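Local coordinates for response regulator receiver protein (Paraburkholderia phymatum, PDB 5TE9), which probably acts in two-component signalling, receiving a phosphoryl group on an aspartate of its receiver domain and passing the signal on to partners, at residues A54-L59 with L89-A94; L59-Q64 with A68-L73; D38-L43 with V131-F136; D114-Y119 with N124-K129. All blocks are in the same frame, centred on the assembly; numbering follows the deposited sequence.

How the contacts relate
Contact 1 and contact 3 are buried, contact 2 is partly buried and contact 4 lies at the surface. Contacts 1 and 2 share Leu59 and helix 52-60, their centres about 9 Å apart; contact 1 joins that helix to helix 85-94, while contact 2 brings its end against the lead-in to strand 71-76. Contact 3 lies across the chain's centre from contact 1, about 25 Å centre to centre, beside the second subunit. It meets contact 4 where Arg135 packs on Ile127. Chemistry follows place: aliphatic contacts dominate contact 1 and aromatic stacking contact 3, whereas an arginine methylene touches a carbonyl oxygen in contact 2 and an arginine gives one a weak hydrogen bond in contact 4.

Contact 1 of 4, residues A54-L59 with L89-A94; sequences AAMEFL and LQELKA
Met56 lays the end of its side chain over the root of Glu91, with CE of Met56 3.6 Å from CB of Glu91. The chain is bent at both chi2 (-50°) and chi3 (-63°), and this curl turns the methyl toward the neighbouring helix. The same CE lies 3.9 Å from OE1 of Glu91, a methyl beside a carboxylate oxygen. One turn along helix 52-60, Leu59 meets Leu92, the residue after Glu91; the two side chains cross at about a right angle and touch branch to branch: CD1 of Leu59 is 3.5 Å from CD2 of Leu92 and 4.0 Å from CG of Leu92.

The backbones stay well apart, the nearest pair being CA of Met56 and CA of Glu91 at 8.2 Å, so side chains alone fill the interval. In the CheY-like receiver fold these two helices, 52-60 and 85-94, lie next to each other on one face of the parallel sheet. Leu59 and Leu92 both also rest on Ile74 of strand 71-76, which places their meeting point between the helices and the sheet.

Glu91 is used twice. Its CB packs on the methionine, while the extended chain (chi2 -173°) carries OE1 to a salt bridge with Arg60. Within 54-59 and 89-94 the join therefore rests on van der Waals contact between methyl and methylene groups, and the charged tie between the helices comes from Arg60, just past the first segment.

Contact 2 of 4, residues L59-Q64 with A68-L73; sequences LRREGQ and APRPGL
Leu59 and Pro71 supply the apolar part of the contact. The CD2 branch of Leu59 sits 3.7 Å from CG of Pro71 and 3.9 Å from CD of Pro71, the leucine running at about a right angle to the proline side chain. Both residues also touch Leu21 of strand 19-23, so this is the inner end of the contact. A looser aliphatic approach brings CG of Arg61 to 4.1 Å from CB of Ala68.

Arg61 ends helix 52-60 in a Schellman motif: its phi is positive (58°), and the chain turns there toward the loop that leads into strand 71-76. Together with strand 46-49 these elements make a beta-alpha-beta crossover of the receiver fold, and the contact lies where the helix hands over to the returning strand.

The remaining contacts gather round the Arg61 side chain and are van der Waals in kind. CD of Arg61 comes to 3.1 Å from O of Ala68, a carbon-to-oxygen approach, with that oxygen at the edge of the guanidinium, near its plane. The Arg61 chain then bends at chi3 (-74°), and over one face of its guanidinium lies CG of Arg70, 3.4 Å from NH1 of Arg61 and 3.9 Å from CZ of Arg61. The two guanidinium planes stand 81° apart, and NH2 of Arg61 remains 5.4 Å from NH1 of Arg70.

Contact 3 of 4, residues D38-L43 with V131-F136; sequences DYYKLL and VDFTRF
The two backbones come nearest at Tyr40 and Phe133, CA to CA 7.4 Å, where segment 38-43 leaves helix 27-39 and segment 131-136 enters helix 133-142. In the CheY-like receiver fold these first and last helices share one face of the parallel sheet, and the contact closes the gap between the C-terminal end of one and the N-terminal end of the other. The first helix finishes in a Schellman motif with Lys41 as its positive-phi residue, and on either side of it the CB atoms of Tyr40 and Leu42 both point toward the second helix.

Tyr40 and Phe133 form an offset stack with ring centroids 4.4 Å apart and planes only 7° from parallel. The slip brings CB of Tyr40 over the middle of the phenylalanine ring, 3.7 Å from the Phe133 centroid, as a CH-pi contact, while CD2 of Tyr40 reaches CB of Phe133 at 3.6 Å. Phe133 presents its ring this way because CG points directly away from its backbone N (chi1 -176°). At the ring edge, CD1 of Leu42 lies 4.1 Å from CE1 of Phe133; the same methyl approaches CE2 of Phe136 at 3.5 Å.

Beyond this core the second subunit closes in: Tyr40 packs on its Val137, and Lys41 makes a cation-pi contact with its Trp147. The helix start itself is N-capped by Asp132, whose OD2 takes N-H of Arg135 at 3.1 Å, nearly straight (170°), from above the carboxylate plane.

Contact 4 of 4, residues D114-Y119 with N124-K129; sequences DVARTY and NCYITK
Ala116 presses its methyl on the Tyr126 ring, CB of Ala116 lying 3.4 Å from CD2 of Tyr126 and 3.6 Å from CE2 of Tyr126. The backbone follows: C of Ala116 stands 4.1 Å above the ring plane, over its centre, and O of Ala116 is 3.6 Å from CZ of Tyr126. One ring face is thus laid against helix 110-119. In the CheY-like receiver fold this helix and strand 126-128 border the surface commonly used for signalling, and Tyr126, three residues before Lys129, probably corresponds to the aromatic switch residue of relatives.

Arg117 passes alongside the tyrosine in the opposite direction, its guanidinium plane 89° from the ring. NH1 of Arg117 gives a weak, bent hydrogen bond to O of Tyr126 (3.2 Å, 129°), the oxygen lying at the guanidinium edge, near its plane. A bend of the arginine chain at chi3 (8°) accompanies this reach of NH1 to the strand.

Further out, NH1 of Arg117 also bonds Ala123 O and its NH2 makes a salt bridge with Glu113, so the group is fixed mainly by neighbours outside the segments; O of Tyr126 has a second donor in Arg142. Strand 126-128 pairs with strand 103-107 and leads to Lys129, whose NZ is salt-bridged to Asp77, the predicted phosphorylation site. On the helix itself, OG1 of Thr118 donates back to O of Asp114 at 2.6 Å.

Contact 1 of 4, residues A54-L59 with L89-A94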
loop_
_atom_site.group_PDB
_atom_site.type_symbol
_atom_site.label_atom_id
_atom_site.label_comp_id
_atom_site.label_asym_id
_atom_site.label_seq_id
_atom_site.Cartn_x
_atom_site.Cartn_y
_atom_site.Cartn_z
ATOM N N ALA A 54 -25.760 10.729 9.390
ATOM C CA ALA A 54 -25.263 10.689 8.021
ATOM C C ALA A 54 -24.650 9.334 7.688
ATOM O O ALA A 54 -24.735 8.889 6.537
ATOM C CB ALA A 54 -24.246 11.812 7.791
ATOM N N ALA A 55 -24.041 8.665 8.671
ATOM C CA ALA A 55 -23.418 7.365 8.412
ATOM C C ALA A 55 -24.465 6.325 8.038
ATOM O O ALA A 55 -24.290 5.565 7.080
ATOM C CB ALA A 55 -22.616 6.907 9.628
ATOM N N MET A 56 -25.569 6.289 8.775
ATOM C CA MET A 56 -26.649 5.379 8.415
ATOM C C MET A 56 -27.326 5.792 7.112
ATOM O O MET A 56 -27.805 4.932 6.367
ATOM C CB MET A 56 -27.666 5.306 9.553
ATOM C CG MET A 56 -27.052 4.850 10.858
ATOM S SD MET A 56 -26.083 3.342 10.636
ATOM C CE MET A 56 -27.368 2.201 10.112
ATOM N N GLU A 57 -27.382 7.091 6.822
ATOM C CA GLU A 57 -27.899 7.531 5.530
ATOM C C GLU A 57 -27.050 6.980 4.391
ATOM O O GLU A 57 -27.574 6.596 3.338
ATOM C CB GLU A 57 -27.935 9.057 5.483
ATOM C CG GLU A 57 -29.317 9.660 5.433
ATOM C CD GLU A 57 -29.313 11.157 5.691
ATOM O OE1 GLU A 57 -28.245 11.796 5.556
ATOM O OE2 GLU A 57 -30.389 11.696 6.036
ATOM N N PHE A 58 -25.732 6.939 4.593
ATOM C CA PHE A 58 -24.820 6.381 3.601
ATOM C C PHE A 58 -25.029 4.882 3.430
ATOM O O PHE A 58 -25.256 4.398 2.316
ATOM C CB PHE A 58 -23.387 6.662 4.028
ATOM C CG PHE A 58 -22.391 6.537 2.916
ATOM C CD1 PHE A 58 -22.159 7.602 2.060
ATOM C CD2 PHE A 58 -21.697 5.358 2.725
ATOM C CE1 PHE A 58 -21.236 7.488 1.033
ATOM C CE2 PHE A 58 -20.772 5.239 1.704
ATOM C CZ PHE A 58 -20.543 6.303 0.855
ATOM N N LEU A 59 -24.957 4.129 4.529
ATOM C CA LEU A 59 -25.102 2.680 4.452
ATOM C C LEU A 59 -26.431 2.288 3.818
ATOM O O LEU A 59 -26.473 1.498 2.865
ATOM C CB LEU A 59 -24.959 2.082 5.851
ATOM C CG LEU A 59 -23.556 2.390 6.385
ATOM C CD1 LEU A 59 -23.427 1.977 7.830
ATOM C CD2 LEU A 59 -22.491 1.710 5.514
ATOM N N LEU A 89 -22.859 1.243 15.139
ATOM C CA LEU A 89 -22.418 -0.153 15.183
ATOM C C LEU A 89 -23.583 -1.105 15.460
ATOM O O LEU A 89 -23.716 -2.148 14.806
ATOM C CB LEU A 89 -21.339 -0.312 16.248
ATOM C CG LEU A 89 -20.334 -1.439 16.075
ATOM C CD1 LEU A 89 -20.073 -1.673 14.606
ATOM C CD2 LEU A 89 -19.045 -1.052 16.762
ATOM N N GLN A 90 -24.449 -0.754 16.417
ATOM C CA GLN A 90 -25.570 -1.626 16.750
ATOM C C GLN A 90 -26.524 -1.767 15.573
ATOM O O GLN A 90 -27.080 -2.851 15.341
ATOM C CB GLN A 90 -26.320 -1.091 17.971
ATOM C CG GLN A 90 -25.517 -1.033 19.257
ATOM C CD GLN A 90 -26.162 -0.107 20.279
ATOM O OE1 GLN A 90 -26.724 0.927 19.919
ATOM N NE2 GLN A 90 -26.099 -0.484 21.553
ATOM N N GLU A 91 -26.747 -0.680 14.827
ATOM C CA GLU A 91 -27.648 -0.775 13.685
ATOM C C GLU A 91 -26.993 -1.551 12.555
ATOM O O GLU A 91 -27.680 -2.238 11.791
ATOM C CB GLU A 91 -28.091 0.622 13.226
ATOM C CG GLU A 91 -28.870 1.408 14.291
ATOM C CD GLU A 91 -29.457 2.727 13.788
ATOM O OE1 GLU A 91 -30.158 2.712 12.751
ATOM O OE2 GLU A 91 -29.227 3.777 14.440
ATOM N N LEU A 92 -25.664 -1.488 12.475
ATOM C CA LEU A 92 -24.917 -2.249 11.481
ATOM C C LEU A 92 -25.103 -3.745 11.687
ATOM O O LEU A 92 -25.531 -4.464 10.780
ATOM C CB LEU A 92 -23.438 -1.890 11.573
ATOM C CG LEU A 92 -22.914 -0.693 10.804
ATOM C CD1 LEU A 92 -21.596 -0.272 11.415
ATOM C CD2 LEU A 92 -22.731 -1.110 9.368
ATOM N N LYS A 93 -24.783 -4.229 12.885
ATOM C CA LYS A 93 -24.835 -5.660 13.153
ATOM C C LYS A 93 -26.256 -6.211 13.209
ATOM O O LYS A 93 -26.431 -7.434 13.130
ATOM C CB LYS A 93 -24.096 -5.965 14.452
ATOM C CG LYS A 93 -22.674 -5.439 14.458
ATOM C CD LYS A 93 -21.919 -5.855 13.203
ATOM C CE LYS A 93 -20.473 -5.446 13.290
ATOM N NZ LYS A 93 -19.796 -5.704 12.005
ATOM N N ALA A 94 -27.271 -5.357 13.335
ATOM C CA ALA A 94 -28.633 -5.846 13.180
ATOM C C ALA A 94 -28.908 -6.222 11.731
ATOM O O ALA A 94 -29.519 -7.262 11.458
ATOM C CB ALA A 94 -29.635 -4.797 13.669
#

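Contact 2 of 4, residues L59-Q64 with A68-L73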
loop_
_atom_site.group_PDB
_atom_site.type_symbol
_atom_site.label_atom_id
_atom_site.label_comp_id
_atom_site.label_asym_id
_atom_site.label_seq_id
_atom_site.Cartn_x
_atom_site.Cartn_y
_atom_site.Cartn_z
ATOM N N LEU A 59 -24.957 4.129 4.529
ATOM C CA LEU A 59 -25.102 2.680 4.452
ATOM C C LEU A 59 -26.431 2.288 3.818
ATOM O O LEU A 59 -26.473 1.498 2.865
ATOM C CB LEU A 59 -24.959 2.082 5.851
ATOM C CG LEU A 59 -23.556 2.390 6.385
ATOM C CD1 LEU A 59 -23.427 1.977 7.830
ATOM C CD2 LEU A 59 -22.491 1.710 5.514
ATOM N N ARG A 60 -27.531 2.850 4.321
ATOM C CA ARG A 60 -28.836 2.528 3.769
ATOM C C ARG A 60 -29.044 3.141 2.391
ATOM O O ARG A 60 -30.012 2.784 1.710
ATOM C CB ARG A 60 -29.929 2.987 4.742
ATOM C CG ARG A 60 -29.697 2.515 6.169
ATOM C CD ARG A 60 -30.790 2.988 7.104
ATOM N NE ARG A 60 -30.558 2.588 8.493
ATOM C CZ ARG A 60 -30.761 1.361 8.967
ATOM N NH1 ARG A 60 -31.190 0.400 8.161
ATOM N NH2 ARG A 60 -30.530 1.093 10.247
ATOM N N ARG A 61 -28.158 4.043 1.972
ATOM C CA ARG A 61 -28.223 4.680 0.659
ATOM C C ARG A 61 -29.558 5.396 0.480
ATOM O O ARG A 61 -30.305 5.153 -0.468
ATOM C CB ARG A 61 -27.946 3.660 -0.454
ATOM C CG ARG A 61 -26.613 2.915 -0.207
ATOM C CD ARG A 61 -26.206 1.944 -1.301
ATOM N NE ARG A 61 -27.002 0.726 -1.291
ATOM C CZ ARG A 61 -26.739 -0.332 -2.047
ATOM N NH1 ARG A 61 -25.695 -0.311 -2.861
ATOM N NH2 ARG A 61 -27.512 -1.408 -1.990
ATOM N N GLU A 62 -29.849 6.285 1.428
ATOM C CA GLU A 62 -31.097 7.029 1.498
ATOM C C GLU A 62 -30.826 8.528 1.470
ATOM O O GLU A 62 -29.759 8.994 1.880
ATOM C CB GLU A 62 -31.868 6.695 2.780
ATOM C CG GLU A 62 -32.144 5.220 3.017
ATOM C CD GLU A 62 -32.727 4.968 4.404
ATOM O OE1 GLU A 62 -32.450 5.781 5.315
ATOM O OE2 GLU A 62 -33.453 3.963 4.582
ATOM N N GLY A 63 -31.812 9.283 1.004
ATOM C CA GLY A 63 -31.696 10.733 1.041
ATOM C C GLY A 63 -30.628 11.223 0.084
ATOM O O GLY A 63 -30.605 10.859 -1.098
ATOM N N GLN A 64 -29.727 12.064 0.600
ATOM C CA GLN A 64 -28.658 12.612 -0.230
ATOM C C GLN A 64 -27.706 11.526 -0.708
ATOM O O GLN A 64 -27.066 11.677 -1.754
ATOM C CB GLN A 64 -27.880 13.679 0.542
ATOM C CG GLN A 64 -26.813 13.120 1.472
ATOM C CD GLN A 64 -26.355 14.124 2.507
ATOM O OE1 GLN A 64 -26.730 15.301 2.462
ATOM N NE2 GLN A 64 -25.548 13.665 3.458
ATOM N N ALA A 68 -24.999 6.166 -2.929
ATOM C CA ALA A 68 -23.739 5.811 -2.304
ATOM C C ALA A 68 -23.326 4.404 -2.725
ATOM O O ALA A 68 -24.176 3.544 -2.960
ATOM C CB ALA A 68 -23.846 5.875 -0.781
ATOM N N PRO A 69 -22.028 4.147 -2.834
ATOM C CA PRO A 69 -21.559 2.771 -3.012
ATOM C C PRO A 69 -21.459 2.078 -1.666
ATOM O O PRO A 69 -21.157 2.702 -0.650
ATOM C CB PRO A 69 -20.168 2.952 -3.640
ATOM C CG PRO A 69 -19.879 4.447 -3.597
ATOM C CD PRO A 69 -20.911 5.091 -2.739
ATOM N N ARG A 70 -21.737 0.776 -1.661
ATOM C CA ARG A 70 -21.472 -0.025 -0.476
ATOM C C ARG A 70 -20.000 0.089 -0.115
ATOM O O ARG A 70 -19.140 -0.113 -0.979
ATOM C CB ARG A 70 -21.808 -1.494 -0.718
ATOM C CG ARG A 70 -23.264 -1.785 -0.976
ATOM C CD ARG A 70 -23.482 -3.287 -1.095
ATOM N NE ARG A 70 -22.733 -4.040 -0.087
ATOM C CZ ARG A 70 -23.059 -4.103 1.203
ATOM N NH1 ARG A 70 -24.118 -3.441 1.662
ATOM N NH2 ARG A 70 -22.320 -4.825 2.038
ATOM N N PRO A 71 -19.659 0.427 1.123
ATOM C CA PRO A 71 -18.261 0.377 1.538
ATOM C C PRO A 71 -17.815 -1.055 1.779
ATOM O O PRO A 71 -18.619 -1.941 2.076
ATOM C CB PRO A 71 -18.244 1.189 2.840
ATOM C CG PRO A 71 -19.597 0.977 3.396
ATOM C CD PRO A 71 -20.542 0.893 2.204
ATOM N N GLY A 72 -16.507 -1.276 1.608
ATOM C CA GLY A 72 -15.880 -2.545 1.905
ATOM C C GLY A 72 -15.137 -2.452 3.220
ATOM O O GLY A 72 -14.724 -3.462 3.797
ATOM N N LEU A 73 -14.987 -1.227 3.714
ATOM C CA LEU A 73 -14.404 -0.991 5.026
ATOM C C LEU A 73 -15.060 0.239 5.634
ATOM O O LEU A 73 -15.206 1.267 4.959
ATOM C CB LEU A 73 -12.885 -0.796 4.946
ATOM C CG LEU A 73 -12.262 -0.378 6.279
ATOM C CD1 LEU A 73 -12.403 -1.495 7.373
ATOM C CD2 LEU A 73 -10.801 0.012 6.088
#

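Contact 3 of 4, residues D38-L43 with V131-F136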
loop_
_atom_site.group_PDB
_atom_site.type_symbol
_atom_site.label_atom_id
_atom_site.label_comp_id
_atom_site.label_asym_id
_atom_site.label_seq_id
_atom_site.Cartn_x
_atom_site.Cartn_y
_atom_site.Cartn_z
ATOM N N ASP A 38 -4.118 10.773 -0.125
ATOM C CA ASP A 38 -3.663 11.560 -1.266
ATOM C C ASP A 38 -2.159 11.426 -1.481
ATOM O O ASP A 38 -1.716 11.088 -2.580
ATOM C CB ASP A 38 -4.042 13.022 -1.065
ATOM C CG ASP A 38 -4.238 13.748 -2.371
ATOM O OD1 ASP A 38 -5.087 13.286 -3.163
ATOM O OD2 ASP A 38 -3.556 14.772 -2.608
ATOM N N TYR A 39 -1.360 11.714 -0.449
ATOM C CA TYR A 39 0.088 11.746 -0.619
ATOM C C TYR A 39 0.651 10.359 -0.917
ATOM O O TYR A 39 1.623 10.240 -1.662
ATOM C CB TYR A 39 0.778 12.324 0.621
ATOM C CG TYR A 39 0.313 13.696 1.071
ATOM C CD1 TYR A 39 -0.239 14.608 0.172
ATOM C CD2 TYR A 39 0.430 14.089 2.407
ATOM C CE1 TYR A 39 -0.659 15.870 0.591
ATOM C CE2 TYR A 39 0.011 15.350 2.830
ATOM C CZ TYR A 39 -0.531 16.230 1.916
ATOM O OH TYR A 39 -0.948 17.476 2.325
ATOM N N TYR A 40 0.060 9.300 -0.369
ATOM C CA TYR A 40 0.584 7.959 -0.597
ATOM C C TYR A 40 -0.151 7.208 -1.696
ATOM O O TYR A 40 0.075 6.010 -1.868
ATOM C CB TYR A 40 0.579 7.165 0.702
ATOM C CG TYR A 40 1.558 7.757 1.683
ATOM C CD1 TYR A 40 2.900 7.436 1.633
ATOM C CD2 TYR A 40 1.153 8.662 2.624
ATOM C CE1 TYR A 40 3.799 7.986 2.515
ATOM C CE2 TYR A 40 2.041 9.222 3.506
ATOM C CZ TYR A 40 3.359 8.878 3.456
ATOM O OH TYR A 40 4.236 9.448 4.351
ATOM N N LYS A 41 -1.007 7.887 -2.456
ATOM C CA LYS A 41 -1.541 7.356 -3.709
ATOM C C LYS A 41 -2.397 6.120 -3.476
ATOM O O LYS A 41 -2.255 5.100 -4.154
ATOM C CB LYS A 41 -0.419 7.051 -4.707
ATOM C CG LYS A 41 0.122 8.259 -5.427
ATOM C CD LYS A 41 1.639 8.155 -5.512
ATOM C CE LYS A 41 2.167 8.423 -6.900
ATOM N NZ LYS A 41 1.771 7.393 -7.871
ATOM N N LEU A 42 -3.286 6.205 -2.495
ATOM C CA LEU A 42 -4.301 5.178 -2.334
ATOM C C LEU A 42 -5.396 5.441 -3.342
ATOM O O LEU A 42 -5.932 6.548 -3.409
ATOM C CB LEU A 42 -4.878 5.174 -0.921
ATOM C CG LEU A 42 -4.249 4.154 0.018
ATOM C CD1 LEU A 42 -4.623 4.511 1.433
ATOM C CD2 LEU A 42 -4.721 2.752 -0.332
ATOM N N LEU A 43 -5.720 4.436 -4.135
ATOM C CA LEU A 43 -6.795 4.600 -5.093
ATOM C C LEU A 43 -8.173 4.374 -4.492
ATOM O O LEU A 43 -9.163 4.694 -5.151
ATOM C CB LEU A 43 -6.597 3.655 -6.271
ATOM C CG LEU A 43 -5.606 4.186 -7.311
ATOM C CD1 LEU A 43 -5.631 3.340 -8.570
ATOM C CD2 LEU A 43 -5.950 5.630 -7.624
ATOM N N VAL A 131 -5.961 8.463 11.812
ATOM C CA VAL A 131 -5.629 7.437 10.836
ATOM C C VAL A 131 -4.786 8.118 9.768
ATOM O O VAL A 131 -5.265 8.533 8.713
ATOM C CB VAL A 131 -6.874 6.773 10.261
ATOM C CG1 VAL A 131 -6.470 5.806 9.128
ATOM C CG2 VAL A 131 -7.611 6.059 11.370
ATOM N N ASP A 132 -3.489 8.223 10.044
ATOM C CA ASP A 132 -2.518 8.528 9.008
ATOM C C ASP A 132 -2.213 7.253 8.225
ATOM O O ASP A 132 -2.804 6.199 8.455
ATOM C CB ASP A 132 -1.262 9.132 9.631
ATOM C CG ASP A 132 -0.414 8.101 10.313
ATOM O OD1 ASP A 132 0.829 8.213 10.240
ATOM O OD2 ASP A 132 -1.000 7.156 10.886
ATOM N N PHE A 133 -1.272 7.336 7.285
ATOM C CA PHE A 133 -1.024 6.200 6.402
ATOM C C PHE A 133 -0.447 5.018 7.171
ATOM O O PHE A 133 -0.795 3.869 6.895
ATOM C CB PHE A 133 -0.097 6.605 5.254
ATOM C CG PHE A 133 0.140 5.511 4.247
ATOM C CD1 PHE A 133 -0.884 5.091 3.409
ATOM C CD2 PHE A 133 1.380 4.918 4.131
ATOM C CE1 PHE A 133 -0.675 4.099 2.470
ATOM C CE2 PHE A 133 1.607 3.910 3.196
ATOM C CZ PHE A 133 0.572 3.506 2.363
ATOM N N THR A 134 0.420 5.283 8.146
ATOM C CA THR A 134 0.959 4.204 8.967
ATOM C C THR A 134 -0.153 3.414 9.650
ATOM O O THR A 134 -0.220 2.182 9.533
ATOM C CB THR A 134 1.924 4.761 10.007
ATOM O OG1 THR A 134 3.107 5.221 9.353
ATOM C CG2 THR A 134 2.313 3.672 10.966
ATOM N N ARG A 135 -1.038 4.107 10.374
ATOM C CA ARG A 135 -2.114 3.410 11.061
ATOM C C ARG A 135 -2.999 2.688 10.058
ATOM O O ARG A 135 -3.406 1.547 10.291
ATOM C CB ARG A 135 -2.923 4.384 11.928
ATOM N N PHE A 136 -3.264 3.312 8.912
ATOM C CA PHE A 136 -4.086 2.640 7.917
ATOM C C PHE A 136 -3.403 1.383 7.411
ATOM O O PHE A 136 -4.067 0.379 7.122
ATOM C CB PHE A 136 -4.397 3.565 6.756
ATOM C CG PHE A 136 -5.232 2.922 5.689
ATOM C CD1 PHE A 136 -6.606 2.809 5.836
ATOM C CD2 PHE A 136 -4.649 2.428 4.545
ATOM C CE1 PHE A 136 -7.387 2.219 4.850
ATOM C CE2 PHE A 136 -5.424 1.842 3.563
ATOM C CZ PHE A 136 -6.795 1.746 3.712
#

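Contact 4 of 4, residues D114-Y119 with N124-K129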
loop_
_atom_site.group_PDB
_atom_site.type_symbol
_atom_site.label_atom_id
_atom_site.label_comp_id
_atom_site.label_asym_id
_atom_site.label_seq_id
_atom_site.Cartn_x
_atom_site.Cartn_y
_atom_site.Cartn_z
ATOM N N ASP A 114 -6.244 -0.934 24.381
ATOM C CA ASP A 114 -6.126 -2.186 25.120
ATOM C C ASP A 114 -7.446 -2.537 25.783
ATOM O O ASP A 114 -7.838 -3.709 25.827
ATOM C CB ASP A 114 -5.012 -2.094 26.163
ATOM N N VAL A 115 -8.155 -1.526 26.291
ATOM C CA VAL A 115 -9.444 -1.772 26.920
ATOM C C VAL A 115 -10.466 -2.205 25.882
ATOM O O VAL A 115 -11.234 -3.146 26.098
ATOM C CB VAL A 115 -9.910 -0.523 27.684
ATOM C CG1 VAL A 115 -11.041 -0.878 28.624
ATOM C CG2 VAL A 115 -8.757 0.076 28.454
ATOM N N ALA A 116 -10.481 -1.538 24.732
ATOM C CA ALA A 116 -11.501 -1.826 23.732
ATOM C C ALA A 116 -11.386 -3.249 23.198
ATOM O O ALA A 116 -12.403 -3.910 22.959
ATOM C CB ALA A 116 -11.414 -0.815 22.591
ATOM N N ARG A 117 -10.164 -3.746 23.003
ATOM C CA ARG A 117 -10.040 -5.092 22.453
ATOM C C ARG A 117 -10.414 -6.153 23.479
ATOM O O ARG A 117 -10.963 -7.200 23.113
ATOM C CB ARG A 117 -8.628 -5.337 21.921
ATOM C CG ARG A 117 -7.485 -5.208 22.923
ATOM C CD ARG A 117 -6.219 -4.882 22.146
ATOM N NE ARG A 117 -6.566 -4.628 20.747
ATOM C CZ ARG A 117 -6.031 -3.677 19.993
ATOM N NH1 ARG A 117 -6.432 -3.519 18.735
ATOM N NH2 ARG A 117 -5.098 -2.883 20.497
ATOM N N THR A 118 -10.132 -5.894 24.758
ATOM C CA THR A 118 -10.520 -6.815 25.816
ATOM C C THR A 118 -12.003 -7.153 25.756
ATOM O O THR A 118 -12.382 -8.290 26.040
ATOM C CB THR A 118 -10.170 -6.220 27.177
ATOM O OG1 THR A 118 -8.843 -5.680 27.137
ATOM C CG2 THR A 118 -10.235 -7.286 28.238
ATOM N N TYR A 119 -12.853 -6.200 25.349
ATOM C CA TYR A 119 -14.297 -6.377 25.447
ATOM C C TYR A 119 -15.094 -6.194 24.160
ATOM O O TYR A 119 -16.328 -6.291 24.211
ATOM C CB TYR A 119 -14.867 -5.417 26.494
ATOM C CG TYR A 119 -14.480 -5.795 27.891
ATOM C CD1 TYR A 119 -15.115 -6.840 28.544
ATOM C CD2 TYR A 119 -13.466 -5.123 28.555
ATOM C CE1 TYR A 119 -14.763 -7.199 29.821
ATOM C CE2 TYR A 119 -13.104 -5.477 29.839
ATOM C CZ TYR A 119 -13.755 -6.514 30.466
ATOM O OH TYR A 119 -13.395 -6.869 31.744
ATOM N N ASN A 124 -8.614 -7.015 16.801
ATOM C CA ASN A 124 -7.885 -6.340 15.733
ATOM C C ASN A 124 -8.648 -5.151 15.152
ATOM O O ASN A 124 -8.033 -4.274 14.534
ATOM C CB ASN A 124 -7.560 -7.347 14.626
ATOM C CG ASN A 124 -8.785 -8.129 14.167
ATOM O OD1 ASN A 124 -9.749 -8.294 14.921
ATOM N ND2 ASN A 124 -8.752 -8.616 12.928
ATOM N N CYS A 125 -9.965 -5.094 15.342
ATOM C CA CYS A 125 -10.793 -4.076 14.712
ATOM C C CYS A 125 -10.766 -2.753 15.473
ATOM O O CYS A 125 -11.766 -2.037 15.500
ATOM C CB CYS A 125 -12.230 -4.585 14.587
ATOM S SG CYS A 125 -12.386 -6.102 13.611
ATOM N N TYR A 126 -9.635 -2.422 16.091
ATOM C CA TYR A 126 -9.469 -1.194 16.854
ATOM C C TYR A 126 -8.103 -0.613 16.536
ATOM O O TYR A 126 -7.109 -1.346 16.525
ATOM C CB TYR A 126 -9.578 -1.444 18.362
ATOM C CG TYR A 126 -10.908 -2.007 18.791
ATOM C CD1 TYR A 126 -11.143 -3.374 18.767
ATOM C CD2 TYR A 126 -11.931 -1.172 19.209
ATOM C CE1 TYR A 126 -12.355 -3.893 19.136
ATOM C CE2 TYR A 126 -13.147 -1.679 19.586
ATOM C CZ TYR A 126 -13.355 -3.042 19.549
ATOM O OH TYR A 126 -14.573 -3.548 19.923
ATOM N N ILE A 127 -8.054 0.692 16.259
ATOM C CA ILE A 127 -6.793 1.404 16.118
ATOM C C ILE A 127 -6.960 2.792 16.700
ATOM O O ILE A 127 -8.053 3.365 16.698
ATOM C CB ILE A 127 -6.277 1.526 14.668
ATOM C CG1 ILE A 127 -7.224 2.349 13.823
ATOM C CG2 ILE A 127 -6.023 0.173 14.029
ATOM C CD1 ILE A 127 -6.493 3.076 12.735
ATOM N N THR A 128 -5.862 3.324 17.212
ATOM C CA THR A 128 -5.875 4.652 17.784
ATOM C C THR A 128 -5.919 5.685 16.672
ATOM O O THR A 128 -5.332 5.503 15.602
ATOM C CB THR A 128 -4.650 4.833 18.658
ATOM O OG1 THR A 128 -4.566 3.701 19.532
ATOM C CG2 THR A 128 -4.765 6.087 19.495
ATOM N N LYS A 129 -6.657 6.732 16.897
ATOM C CA LYS A 129 -6.679 7.760 15.884
ATOM C C LYS A 129 -5.586 8.779 16.178
ATOM O O LYS A 129 -5.078 8.851 17.302
ATOM C CB LYS A 129 -8.062 8.403 15.841
ATOM C CG LYS A 129 -8.260 9.469 16.841
ATOM C CD LYS A 129 -9.569 10.173 16.592
ATOM C CE LYS A 129 -10.674 9.567 17.425
ATOM N NZ LYS A 129 -11.761 10.549 17.660
#